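Local coordinates for protein N2152 (Neocallimastix frontalis, PDB 5U22) that probably hydrolyses glycosidic bonds in rare arabinosyl substrates as a polyspecific family 39 glycoside hydrolase built from a TIM barrel and a beta sandwich, at residues A[60-65]-A[301-306]; A[53-58]-A[92-97]; A[286-291]-A[380-385]. All coordinates share one frame; numbering follows the deposited sequence.

How the interactions relate
Interactions 1 and 2 interlock: 53-58 is followed almost at once by 60-65, while their partners 92-97 and 301-306 come later; their centres lie about 11 Å apart. Trp303 joins them, since its NE1 probably hydrogen-bonds Leu58 O (2.9 Å) while its indole packs on Pro61 and Leu62. Interaction 3 sits about 12 Å from interaction 1 and about 17 Å from interaction 2, centre to centre; its Leu289 CD1 reaches both, lying 4.1 Å from Leu62 CD1 and 3.3 Å from Leu58 O. Interactions 1 and 2 lie within the barrel domain, whereas interaction 3 bridges it to the beta sandwich. A bound BTB molecule is about 10 Å from the Ser291 side chain and about 13 Å from that of Tyr306.

Interaction 1 of 3, residues A[60-65]-A[301-306]; sequences APLNIN and AGWYFY
Leu62 O and Tyr306 O are joined by a single water that donates to both, at 2.7 Å from Leu62 O and 2.7 Å from Tyr306 O. Apart from that water the contact is apolar. Leu62 lays CD2 over the indole of Trp303, 3.9 Å from the centroid of its five-membered ring and only 16° off the normal, a CH-pi contact. Its other methyl, CD1, comes to 3.8 Å from Trp303 NE1. Pro61 meets the six-membered part of the same indole, CB standing 3.8 Å from Trp303 CZ2, with the two side chains crossing at about a right angle. Trp303 reaches out from helix 301-310 because its CG is anti to the backbone N (chi1 -168°), and NE1 is then tied to Leu58 O, just ahead of the 3-10 turn 60-62. Leu62 CD2 also touches Tyr306 CB, at 4.3 Å. Segment 60-65 leads into strand 66-70 of the TIM barrel, while helix 301-310 follows strand 275-278, so the contact joins the first and last parts of the barrel. The indole is thus fixed by a face contact and an N-H bond together, and the water supplies a proton to each of two carbonyl acceptors, which could not pair directly.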
# COMPACT_ATOMS: atom_id res chain seq x y z
N ALA A 60 4.57 5.36 14.69
CA ALA A 60 6.00 5.55 14.44
C ALA A 60 6.77 4.27 14.15
O ALA A 60 7.62 4.28 13.24
CB ALA A 60 6.63 6.29 15.64
N PRO A 61 6.54 3.15 14.85
CA PRO A 61 7.36 1.95 14.59
C PRO A 61 7.14 1.32 13.23
O PRO A 61 7.93 0.45 12.84
CB PRO A 61 6.94 0.99 15.70
CG PRO A 61 6.43 1.88 16.78
CD PRO A 61 5.69 2.94 16.03
N LEU A 62 6.09 1.70 12.52
CA LEU A 62 5.76 1.03 11.26
C LEU A 62 6.51 1.58 10.06
O LEU A 62 6.45 0.97 8.99
CB LEU A 62 4.26 1.13 11.00
CG LEU A 62 3.38 0.34 11.96
CD1 LEU A 62 1.93 0.46 11.55
CD2 LEU A 62 3.83 -1.12 11.98
N ASN A 63 7.20 2.72 10.20
CA ASN A 63 7.93 3.31 9.08
C ASN A 63 6.99 3.58 7.90
O ASN A 63 7.26 3.22 6.76
CB ASN A 63 9.09 2.39 8.66
CG ASN A 63 10.30 3.14 8.17
OD1 ASN A 63 10.35 4.37 8.21
ND2 ASN A 63 11.31 2.40 7.73
N ILE A 64 5.87 4.24 8.22
CA ILE A 64 4.82 4.55 7.25
C ILE A 64 5.39 5.21 6.00
O ILE A 64 6.27 6.08 6.08
CB ILE A 64 3.78 5.46 7.93
CG1 ILE A 64 3.04 4.70 9.04
CG2 ILE A 64 2.80 6.02 6.91
CD1 ILE A 64 2.20 3.53 8.51
N ASN A 65 4.85 4.82 4.84
CA ASN A 65 5.18 5.46 3.57
C ASN A 65 4.17 6.57 3.28
O ASN A 65 4.44 7.74 3.56
CB ASN A 65 5.22 4.42 2.44
CG ASN A 65 5.64 5.01 1.12
OD1 ASN A 65 6.44 5.95 1.06
ND2 ASN A 65 5.09 4.47 0.04
N ALA A 301 -2.61 -8.86 14.72
CA ALA A 301 -1.55 -9.63 14.07
C ALA A 301 -0.89 -8.84 12.95
O ALA A 301 0.33 -8.86 12.81
CB ALA A 301 -2.11 -10.95 13.53
N GLY A 302 -1.70 -8.14 12.15
CA GLY A 302 -1.15 -7.43 11.00
C GLY A 302 -0.15 -6.36 11.38
O GLY A 302 0.79 -6.09 10.63
N TRP A 303 -0.32 -5.74 12.55
CA TRP A 303 0.65 -4.74 12.99
C TRP A 303 2.04 -5.34 13.00
O TRP A 303 3.00 -4.75 12.49
CB TRP A 303 0.28 -4.22 14.38
CG TRP A 303 1.06 -3.01 14.76
CD1 TRP A 303 0.68 -1.71 14.61
CD2 TRP A 303 2.36 -2.98 15.38
NE1 TRP A 303 1.66 -0.87 15.08
CE2 TRP A 303 2.70 -1.63 15.56
CE3 TRP A 303 3.26 -3.97 15.79
CZ2 TRP A 303 3.92 -1.24 16.13
CZ3 TRP A 303 4.48 -3.57 16.36
CH2 TRP A 303 4.79 -2.22 16.52
N TYR A 304 2.17 -6.54 13.56
CA TYR A 304 3.49 -7.16 13.66
C TYR A 304 4.05 -7.53 12.29
O TYR A 304 5.26 -7.40 12.07
CB TYR A 304 3.41 -8.38 14.58
CG TYR A 304 3.19 -7.99 16.03
CD1 TYR A 304 1.92 -7.97 16.58
CD2 TYR A 304 4.28 -7.63 16.83
CE1 TYR A 304 1.73 -7.61 17.92
CE2 TYR A 304 4.09 -7.27 18.16
CZ TYR A 304 2.82 -7.27 18.70
OH TYR A 304 2.65 -6.90 20.02
N PHE A 305 3.20 -7.97 11.36
CA PHE A 305 3.69 -8.26 10.02
C PHE A 305 4.18 -6.99 9.33
O PHE A 305 5.27 -6.97 8.74
CB PHE A 305 2.62 -8.96 9.16
CG PHE A 305 3.17 -9.57 7.89
CD1 PHE A 305 3.91 -10.75 7.94
CD2 PHE A 305 2.98 -8.97 6.66
CE1 PHE A 305 4.44 -11.31 6.79
CE2 PHE A 305 3.51 -9.52 5.50
CZ PHE A 305 4.25 -10.69 5.57
N TYR A 306 3.42 -5.89 9.44
CA TYR A 306 3.85 -4.64 8.83
C TYR A 306 5.05 -4.04 9.55
O TYR A 306 5.81 -3.28 8.94
CB TYR A 306 2.67 -3.67 8.75
CG TYR A 306 1.81 -3.93 7.53
CD1 TYR A 306 0.91 -5.00 7.50
CD2 TYR A 306 1.92 -3.14 6.40
CE1 TYR A 306 0.14 -5.25 6.36
CE2 TYR A 306 1.15 -3.37 5.27
CZ TYR A 306 0.27 -4.42 5.25
OH TYR A 306 -0.49 -4.62 4.12
O HOH W 1 5.05 -0.99 7.68

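Interaction 2 of 3, residues A[53-58]-A[92-97]; sequences KDYKSL and KESPGA
Tyr55 and Lys56 stand in the first turn of helix 55-58, N-capped by Asp54, and reach across to Glu93 and Ser94 in the loop between helix 84-91 and strand 98-102 of the TIM barrel. Tyr55 OH hydrogen-bonds Ser94 OG at 2.7 Å, the serine oxygen lying at the ring edge, in its plane. Glu93 runs past the phenol in the opposite direction: its CB is 3.6 Å from Tyr55 CE1, and farther along OE1 is 3.4 Å from Tyr55 CD1. The carboxylate and ring planes are just 7° apart. An extended start, CG anti to the backbone N (chi1 -178°), carries Glu93 along the ring to Lys56, which crosses it at about a right angle. Lys56 NZ and Glu93 OE2 form a salt bridge, though the modelled 2.4 Å is too short to be taken literally. At the cap, Asp54 OD1 accepts from Ser57 N at 2.9 Å and OD2 from Ser57 OG at 2.7 Å, both from above the carboxylate plane. On the other side, Ser94 opens a type I turn closed by Ala97 N to Ser94 O. The buried phenol therefore has its hydroxyl satisfied across the contact, while the charged pair sits at the exposed margin.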
# COMPACT_ATOMS: atom_id res chain seq x y z
N LYS A 53 -4.30 6.82 19.54
CA LYS A 53 -3.89 7.88 20.45
C LYS A 53 -2.37 7.90 20.61
O LYS A 53 -1.75 8.97 20.60
CB LYS A 53 -4.59 7.67 21.80
CG LYS A 53 -5.06 8.91 22.51
CD LYS A 53 -5.80 8.54 23.81
CE LYS A 53 -7.29 8.35 23.58
NZ LYS A 53 -8.05 8.10 24.84
N ASP A 54 -1.76 6.72 20.72
CA ASP A 54 -0.34 6.59 21.03
C ASP A 54 0.43 6.52 19.71
O ASP A 54 0.69 5.44 19.19
CB ASP A 54 -0.11 5.36 21.89
CG ASP A 54 1.33 5.20 22.34
OD1 ASP A 54 2.22 5.87 21.79
OD2 ASP A 54 1.57 4.35 23.23
N TYR A 55 0.81 7.69 19.19
CA TYR A 55 1.55 7.73 17.93
C TYR A 55 2.88 6.99 18.05
O TYR A 55 3.25 6.23 17.16
CB TYR A 55 1.78 9.17 17.47
CG TYR A 55 2.32 9.27 16.05
CD1 TYR A 55 3.66 9.04 15.77
CD2 TYR A 55 1.48 9.57 14.98
CE1 TYR A 55 4.16 9.11 14.48
CE2 TYR A 55 1.96 9.65 13.70
CZ TYR A 55 3.30 9.41 13.45
OH TYR A 55 3.77 9.48 12.16
N LYS A 56 3.60 7.21 19.16
CA LYS A 56 4.96 6.69 19.26
C LYS A 56 5.00 5.17 19.31
O LYS A 56 5.97 4.56 18.83
CB LYS A 56 5.66 7.27 20.48
CG LYS A 56 5.79 8.79 20.45
CD LYS A 56 6.57 9.31 21.67
CE LYS A 56 6.62 10.83 21.69
NZ LYS A 56 7.36 11.37 20.53
N SER A 57 3.99 4.53 19.93
CA SER A 57 4.00 3.08 20.05
C SER A 57 3.37 2.39 18.85
O SER A 57 3.81 1.28 18.49
CB SER A 57 3.24 2.62 21.30
OG SER A 57 3.82 3.14 22.47
N LEU A 58 2.37 3.01 18.23
CA LEU A 58 1.53 2.33 17.25
C LEU A 58 1.75 2.79 15.81
O LEU A 58 1.56 2.00 14.90
CB LEU A 58 0.06 2.50 17.63
CG LEU A 58 -0.31 1.95 19.02
CD1 LEU A 58 -1.78 2.18 19.33
CD2 LEU A 58 0.04 0.48 19.13
N LYS A 92 4.31 14.40 10.76
CA LYS A 92 5.63 15.03 10.84
C LYS A 92 6.54 14.30 11.82
O LYS A 92 7.77 14.41 11.71
CB LYS A 92 5.49 16.50 11.25
CG LYS A 92 4.95 17.40 10.16
N GLU A 93 5.96 13.57 12.77
CA GLU A 93 6.76 12.77 13.69
C GLU A 93 7.44 11.60 12.99
O GLU A 93 8.41 11.05 13.53
CB GLU A 93 5.88 12.29 14.85
CG GLU A 93 6.62 11.48 15.90
CD GLU A 93 5.94 11.49 17.26
OE1 GLU A 93 4.75 11.87 17.34
OE2 GLU A 93 6.61 11.13 18.25
N SER A 94 6.96 11.22 11.80
CA SER A 94 7.63 10.25 10.93
C SER A 94 8.15 10.98 9.70
O SER A 94 7.44 11.08 8.69
CB SER A 94 6.68 9.12 10.52
OG SER A 94 6.18 8.45 11.65
N PRO A 95 9.38 11.51 9.74
CA PRO A 95 9.79 12.48 8.71
C PRO A 95 9.75 11.97 7.27
O PRO A 95 9.62 12.79 6.36
CB PRO A 95 11.23 12.84 9.13
CG PRO A 95 11.20 12.67 10.60
CD PRO A 95 10.33 11.47 10.86
N GLY A 96 9.85 10.66 7.04
CA GLY A 96 9.71 10.22 5.66
C GLY A 96 8.28 10.09 5.13
O GLY A 96 8.09 9.95 3.92
N ALA A 97 7.28 10.14 6.01
CA ALA A 97 5.91 9.78 5.64
C ALA A 97 5.18 10.94 4.95
O ALA A 97 5.49 12.11 5.18
CB ALA A 97 5.14 9.36 6.89

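Interaction 3 of 3, residues A[286-291]-A[380-385]; sequences PGRLGS and SKDTPS
Arg288 and Asp382 cross at about a right angle, their guanidinium and carboxylate planes 88° apart. Asp382 OD1 lies at the guanidinium edge, in its plane, yet 3.8 Å from Arg288 NH1, so the salt bridge is long. A water fills in, accepting from Arg288 NH1 at 2.9 Å and lying 2.8 Å from Asp382 OD1, to which it can donate, though other acceptors compete for its protons. That carboxylate oxygen is held more directly by Lys381 NZ, 2.9 Å from Asp382 OD1 on its syn side and 20° out of plane. Lys381 gets there by placing CG between its backbone N and carbonyl carbon (chi1 78°) and bending at chi4. The two segments belong to different domains: 286-291 follows the barrel strand 275-278, while 380-385 lies in the loop joining antiparallel strands 368-376 and 389-397 of the beta sandwich. Ser380 starts a type I turn there, with its OG accepting from Asp382 N in an ST turn. Waters also link the segments nearby: one donates to both Ser291 O and Lys381 O, and another donates to Ser291 OG and accepts from Lys381 NZ, its oxygen 2.9 Å from Lys381 NZ. Outside the two segments, Asp296 forms a salt bridge with Arg288 NE and Glu255 hydrogen-bonds Ser291 OG.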
# COMPACT_ATOMS: atom_id res chain seq x y z
N PRO A 286 -12.49 3.79 12.16
CA PRO A 286 -11.35 4.46 11.51
C PRO A 286 -10.18 4.56 12.47
O PRO A 286 -10.32 4.41 13.69
CB PRO A 286 -11.91 5.84 11.18
CG PRO A 286 -12.90 6.09 12.29
CD PRO A 286 -13.52 4.75 12.59
N GLY A 287 -9.01 4.80 11.91
CA GLY A 287 -7.84 5.03 12.74
C GLY A 287 -7.13 3.78 13.18
O GLY A 287 -6.31 3.83 14.11
N ARG A 288 -7.39 2.64 12.54
CA ARG A 288 -6.75 1.39 12.95
C ARG A 288 -5.68 0.93 11.96
O ARG A 288 -5.37 -0.26 11.91
CB ARG A 288 -7.81 0.31 13.17
CG ARG A 288 -8.66 0.64 14.37
CD ARG A 288 -9.55 -0.51 14.79
NE ARG A 288 -10.38 -0.14 15.93
CZ ARG A 288 -11.34 -0.91 16.41
NH1 ARG A 288 -11.57 -2.09 15.85
NH2 ARG A 288 -12.07 -0.52 17.45
N LEU A 289 -5.13 1.86 11.18
CA LEU A 289 -3.94 1.65 10.37
C LEU A 289 -4.15 0.61 9.28
O LEU A 289 -3.18 0.08 8.73
CB LEU A 289 -2.75 1.27 11.27
CG LEU A 289 -2.38 2.42 12.22
CD1 LEU A 289 -1.38 2.00 13.31
CD2 LEU A 289 -1.83 3.58 11.42
N GLY A 290 -5.41 0.35 8.91
CA GLY A 290 -5.74 -0.65 7.91
C GLY A 290 -6.05 -1.99 8.56
O GLY A 290 -5.62 -3.04 8.08
N SER A 291 -6.82 -1.95 9.65
CA SER A 291 -7.11 -3.12 10.47
C SER A 291 -5.83 -3.79 10.95
O SER A 291 -5.79 -5.00 11.19
CB SER A 291 -8.01 -4.12 9.74
OG SER A 291 -9.29 -3.55 9.51
N SER A 380 -8.54 -13.10 13.73
CA SER A 380 -9.43 -12.16 13.07
C SER A 380 -8.81 -10.77 13.20
O SER A 380 -7.90 -10.55 14.00
CB SER A 380 -10.83 -12.17 13.68
OG SER A 380 -10.83 -11.44 14.90
N LYS A 381 -9.35 -9.84 12.41
CA LYS A 381 -8.88 -8.46 12.45
C LYS A 381 -9.08 -7.81 13.81
O LYS A 381 -8.38 -6.84 14.13
CB LYS A 381 -9.60 -7.65 11.37
CG LYS A 381 -11.02 -7.26 11.78
CD LYS A 381 -11.80 -6.58 10.67
CE LYS A 381 -13.13 -5.99 11.18
NZ LYS A 381 -12.96 -4.83 12.12
N ASP A 382 -10.02 -8.31 14.63
CA ASP A 382 -10.35 -7.72 15.92
C ASP A 382 -9.77 -8.51 17.09
O ASP A 382 -10.10 -8.22 18.25
CB ASP A 382 -11.87 -7.60 16.07
CG ASP A 382 -12.48 -6.62 15.07
OD1 ASP A 382 -11.76 -5.71 14.60
OD2 ASP A 382 -13.68 -6.75 14.74
N THR A 383 -8.92 -9.49 16.82
CA THR A 383 -8.28 -10.29 17.87
C THR A 383 -6.96 -9.65 18.26
O THR A 383 -6.08 -9.50 17.39
CB THR A 383 -8.05 -11.71 17.39
OG1 THR A 383 -9.30 -12.31 17.05
CG2 THR A 383 -7.37 -12.55 18.48
N PRO A 384 -6.76 -9.23 19.51
CA PRO A 384 -5.46 -8.67 19.89
C PRO A 384 -4.36 -9.71 19.76
O PRO A 384 -4.58 -10.91 19.91
CB PRO A 384 -5.67 -8.24 21.35
CG PRO A 384 -7.15 -8.04 21.46
CD PRO A 384 -7.75 -9.11 20.59
N SER A 385 -3.15 -9.22 19.45
CA SER A 385 -1.98 -10.07 19.28
C SER A 385 -0.86 -9.63 20.22
O SER A 385 -0.61 -8.43 20.40
CB SER A 385 -1.47 -10.02 17.85
OG SER A 385 -0.31 -10.82 17.70
O HOH W 2 -9.83 -3.73 14.19
O HOH W 3 -5.79 -6.64 13.35
O HOH W 4 -10.83 -2.89 11.68